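Local structure of probable N-acetyl-gamma-glutamyl-phosphate reductase, chloroplastic (Oryza sativa, 2CVO) at residues A208-A211 / N212-T215; G33-G36 / A37-R41. The protein probably catalyses the NADPH-dependent reduction of N-acetyl-gamma-glutamyl phosphate to the corresponding semialdehyde, a step of arginine biosynthesis in the chloroplast. One frame throughout, in Å; residues are numbered along the deposited sequence.

Contact 1: residues A208-A211 / N212-T215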
loop_
_atom_site.group_PDB
_atom_site.type_symbol
_atom_site.label_atom_id
_atom_site.label_comp_id
_atom_site.label_asym_id
_atom_site.label_seq_id
_atom_site.Cartn_x
_atom_site.Cartn_y
_atom_site.Cartn_z
ATOM N N ALA A 208 17.278 -8.704 -5.305
ATOM C CA ALA A 208 17.466 -7.850 -4.139
ATOM C C ALA A 208 18.111 -6.543 -4.578
ATOM O O ALA A 208 19.256 -6.528 -5.022
ATOM C CB ALA A 208 18.347 -8.547 -3.111
ATOM N N LYS A 209 17.361 -5.454 -4.464
ATOM C CA LYS A 209 17.833 -4.127 -4.843
ATOM C C LYS A 209 17.221 -3.096 -3.908
ATOM O O LYS A 209 16.038 -3.181 -3.567
ATOM C CB LYS A 209 17.413 -3.775 -6.272
ATOM C CG LYS A 209 18.051 -4.611 -7.362
ATOM C CD LYS A 209 17.766 -4.000 -8.726
ATOM C CE LYS A 209 18.360 -4.835 -9.853
ATOM N NZ LYS A 209 17.721 -6.177 -9.946
ATOM N N GLU A 210 18.027 -2.122 -3.504
ATOM C CA GLU A 210 17.560 -1.067 -2.620
ATOM C C GLU A 210 16.370 -0.343 -3.244
ATOM O O GLU A 210 15.331 -0.167 -2.612
ATOM C CB GLU A 210 18.687 -0.063 -2.367
ATOM C CG GLU A 210 18.250 1.202 -1.638
ATOM C CD GLU A 210 19.367 2.235 -1.532
ATOM O OE1 GLU A 210 20.388 1.946 -0.870
ATOM O OE2 GLU A 210 19.224 3.334 -2.114
ATOM N N ALA A 211 16.536 0.064 -4.498
ATOM C CA ALA A 211 15.510 0.806 -5.220
ATOM C C ALA A 211 14.122 0.177 -5.213
ATOM O O ALA A 211 13.125 0.885 -5.286
ATOM C CB ALA A 211 15.964 1.035 -6.670
ATOM N N ASN A 212 14.046 -1.144 -5.117
ATOM C CA ASN A 212 12.747 -1.793 -5.149
ATOM C C ASN A 212 12.210 -2.224 -3.788
ATOM O O ASN A 212 11.225 -2.961 -3.713
ATOM C CB ASN A 212 12.805 -2.974 -6.121
ATOM C CG ASN A 212 13.117 -2.534 -7.548
ATOM O OD1 ASN A 212 13.714 -3.277 -8.324
ATOM N ND2 ASN A 212 12.705 -1.323 -7.898
ATOM N N LEU A 213 12.852 -1.758 -2.717
ATOM C CA LEU A 213 12.417 -2.075 -1.355
ATOM C C LEU A 213 11.041 -1.459 -1.096
ATOM O O LEU A 213 10.706 -0.418 -1.660
ATOM C CB LEU A 213 13.413 -1.514 -0.328
ATOM C CG LEU A 213 14.737 -2.252 -0.101
ATOM C CD1 LEU A 213 15.698 -1.365 0.678
ATOM C CD2 LEU A 213 14.475 -3.554 0.646
ATOM N N TYR A 214 10.251 -2.094 -0.237
ATOM C CA TYR A 214 8.924 -1.575 0.093
ATOM C C TYR A 214 9.018 -0.114 0.547
ATOM O O TYR A 214 8.233 0.741 0.117
ATOM C CB TYR A 214 8.284 -2.401 1.215
ATOM C CG TYR A 214 6.868 -1.967 1.539
ATOM C CD1 TYR A 214 5.775 -2.513 0.862
ATOM C CD2 TYR A 214 6.627 -0.951 2.467
ATOM C CE1 TYR A 214 4.478 -2.050 1.090
ATOM C CE2 TYR A 214 5.339 -0.483 2.704
ATOM C CZ TYR A 214 4.270 -1.032 2.011
ATOM O OH TYR A 214 3.005 -0.532 2.208
ATOM N N THR A 215 9.987 0.166 1.418
ATOM C CA THR A 215 10.178 1.513 1.950
ATOM C C THR A 215 10.553 2.537 0.881
ATOM O O THR A 215 10.257 3.725 1.019
ATOM C CB THR A 215 11.276 1.526 3.045
ATOM O OG1 THR A 215 12.449 0.857 2.554
ATOM C CG2 THR A 215 10.785 0.817 4.307
#

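Contact 2: residues G33-G36 / A37-R41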
loop_
_atom_site.group_PDB
_atom_site.type_symbol
_atom_site.label_atom_id
_atom_site.label_comp_id
_atom_site.label_asym_id
_atom_site.label_seq_id
_atom_site.Cartn_x
_atom_site.Cartn_y
_atom_site.Cartn_z
ATOM N N GLY A 33 12.504 -16.926 -10.842
ATOM C CA GLY A 33 11.980 -15.572 -10.743
ATOM C C GLY A 33 10.461 -15.537 -10.762
ATOM O O GLY A 33 9.814 -16.585 -10.752
ATOM N N TYR A 34 9.884 -14.337 -10.791
ATOM C CA TYR A 34 8.435 -14.200 -10.808
ATOM C C TYR A 34 7.828 -14.782 -12.076
ATOM O O TYR A 34 6.728 -15.334 -12.051
ATOM C CB TYR A 34 8.031 -12.728 -10.654
ATOM C CG TYR A 34 8.311 -12.159 -9.276
ATOM C CD1 TYR A 34 8.141 -12.939 -8.128
ATOM C CD2 TYR A 34 8.723 -10.838 -9.117
ATOM C CE1 TYR A 34 8.376 -12.417 -6.856
ATOM C CE2 TYR A 34 8.962 -10.303 -7.851
ATOM C CZ TYR A 34 8.789 -11.098 -6.727
ATOM O OH TYR A 34 9.039 -10.574 -5.481
ATOM N N THR A 35 8.551 -14.663 -13.185
ATOM C CA THR A 35 8.076 -15.202 -14.457
ATOM C C THR A 35 7.776 -16.686 -14.286
ATOM O O THR A 35 6.687 -17.153 -14.607
ATOM C CB THR A 35 9.137 -15.042 -15.559
ATOM O OG1 THR A 35 9.388 -13.650 -15.780
ATOM C CG2 THR A 35 8.661 -15.678 -16.853
ATOM N N GLY A 36 8.759 -17.414 -13.768
ATOM C CA GLY A 36 8.599 -18.840 -13.552
ATOM C C GLY A 36 7.456 -19.147 -12.612
ATOM O O GLY A 36 6.672 -20.069 -12.850
ATOM N N ALA A 37 7.356 -18.377 -11.533
ATOM C CA ALA A 37 6.287 -18.586 -10.571
ATOM C C ALA A 37 4.945 -18.452 -11.282
ATOM O O ALA A 37 4.048 -19.267 -11.073
ATOM C CB ALA A 37 6.390 -17.575 -9.428
ATOM N N GLU A 38 4.805 -17.434 -12.128
ATOM C CA GLU A 38 3.548 -17.238 -12.850
ATOM C C GLU A 38 3.239 -18.395 -13.796
ATOM O O GLU A 38 2.082 -18.794 -13.944
ATOM C CB GLU A 38 3.562 -15.926 -13.638
ATOM C CG GLU A 38 3.095 -14.707 -12.854
ATOM C CD GLU A 38 1.712 -14.890 -12.237
ATOM O OE1 GLU A 38 1.618 -15.557 -11.189
ATOM O OE2 GLU A 38 0.720 -14.374 -12.798
ATOM N N ILE A 39 4.269 -18.929 -14.439
ATOM C CA ILE A 39 4.079 -20.052 -15.351
ATOM C C ILE A 39 3.534 -21.243 -14.568
ATOM O O ILE A 39 2.590 -21.905 -15.002
ATOM C CB ILE A 39 5.410 -20.419 -16.045
ATOM C CG1 ILE A 39 5.802 -19.284 -16.995
ATOM C CG2 ILE A 39 5.279 -21.737 -16.796
ATOM C CD1 ILE A 39 7.155 -19.447 -17.653
ATOM N N VAL A 40 4.116 -21.502 -13.400
ATOM C CA VAL A 40 3.666 -22.604 -12.558
ATOM C C VAL A 40 2.196 -22.405 -12.191
ATOM O O VAL A 40 1.377 -23.311 -12.346
ATOM C CB VAL A 40 4.520 -22.697 -11.267
ATOM C CG1 VAL A 40 3.918 -23.714 -10.302
ATOM C CG2 VAL A 40 5.953 -23.104 -11.627
ATOM N N ARG A 41 1.853 -21.216 -11.712
ATOM C CA ARG A 41 0.469 -20.941 -11.340
ATOM C C ARG A 41 -0.486 -21.177 -12.513
ATOM O O ARG A 41 -1.552 -21.787 -12.355
ATOM C CB ARG A 41 0.329 -19.500 -10.841
ATOM C CG ARG A 41 -1.067 -19.156 -10.341
ATOM C CD ARG A 41 -1.141 -17.713 -9.873
ATOM N NE ARG A 41 -0.988 -16.757 -10.967
ATOM C CZ ARG A 41 -1.961 -16.414 -11.806
ATOM N NH1 ARG A 41 -3.168 -16.944 -11.683
ATOM N NH2 ARG A 41 -1.729 -15.527 -12.764
#

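Contact 1: residues A208-A211 / N212-T215
L213 N donates to E210 O over 2.9 Å, the shortest hydrogen bond joining 208-211 to 212-215, with an N-H...O angle of 165°. The donor stands above the carbonyl plane and not on a lone pair. One residue earlier the same step recurs: N212 N reaches K209 O at 3.2 Å, less straight at 143° and again from above the carbonyl. The two bonds define overlapping beta turns, and the backbone dihedrals of A211 and N212 are close to those of a type I turn.

The side chain of L213 then closes over the acceptor of the first bond. Its CB and CG both lie 3.3 Å from E210 O, and CD1 continues past that oxygen to 4.3 Å from E210 CG. On K209 and N212 the side chains run alongside each other in the same direction, K209 CD coming within 4.1 Å of N212 OD1. N212 owes this course to its first torsion (chi1 -62°), which sets CG beside its own backbone N. L213 is also the N-cap residue of helix 214-217, so the turns lead straight into that helix.

N212 packs both on V201 and A204 of its own chain and on L213 of a second subunit, and the Y214 rings of these two subunits lie nearly parallel. E210 OE2 has a long, weak ion pair with R206 of that subunit. With both bonds made by main-chain groups and the leucine carbons shielding one acceptor, the shape of the turn rests chiefly on backbone geometry.

Contact 2: residues G33-G36 / A37-R41
Four consecutive i to i+4 backbone bonds begin helix 34-43 directly after its N-cap residue, G33, the first running from A37 N to G33 O (3.1 Å). E38 N follows to Y34 O at 2.8 Å, then I39 N to T35 O and V40 N to G36 O. The least straight of them is that of I39, still 153°, so the helix is regular from its first turn. G33 and G36 are the last two glycines of a GxxGxxG sequence, characteristic of Rossmann dinucleotide-binding loops.

Apolar contact is slight: T35 CG2 and I39 CD1, side by side, are 4.1 Å apart. Their separation by four residues puts both side chains on one face of the helix.

Charge acts one turn on. R41 grips E38 side-on through two N-H bonds that together make a bidentate salt bridge, NE to OE1 at 2.9 Å (175°) and NH2 to OE2 at 2.7 Å. The carboxylate oxygens lie almost in the guanidinium plane and are met on their syn sides, though the nitrogens stand somewhat off the carboxylate plane; a bend at chi2 of E38 (-55°) turns the acid toward R41. OE2 also pairs with R260, and R41 has a cation-pi contact with Y361. With an alanine here in place of the acid, R41 and R260 would probably lose the anion they share, and less would hold the guanidinium against turning.

The helix is the crossover of the beta-alpha-beta unit between strands 24-29 and 49-55. V40 packs on I51 and M54 of the latter strand, whereas E38, I39 and R41 touch helix 336-351.

Overall arrangement
Contact 2 is buried, about 13 Å from the centre of the chain to its own centre, whereas contact 1 is partly buried and about 24 Å out; both border other subunits. They share no helix or strand: 33-41 belongs to the NAD-binding domain, 208-215 to the dimerisation domain. Within one chain their nearest atoms stay about 8 Å apart, yet the tetramer joins them, since Y34 OH hydrogen-bonds both E216 and T215 of the second subunit. Their bonding differs too: i to i+3 turns in contact 1, i to i+4 helix plus a paired charge in contact 2. T35 lies about 9 Å, side chain to side chain, from C170, the probable active-site residue.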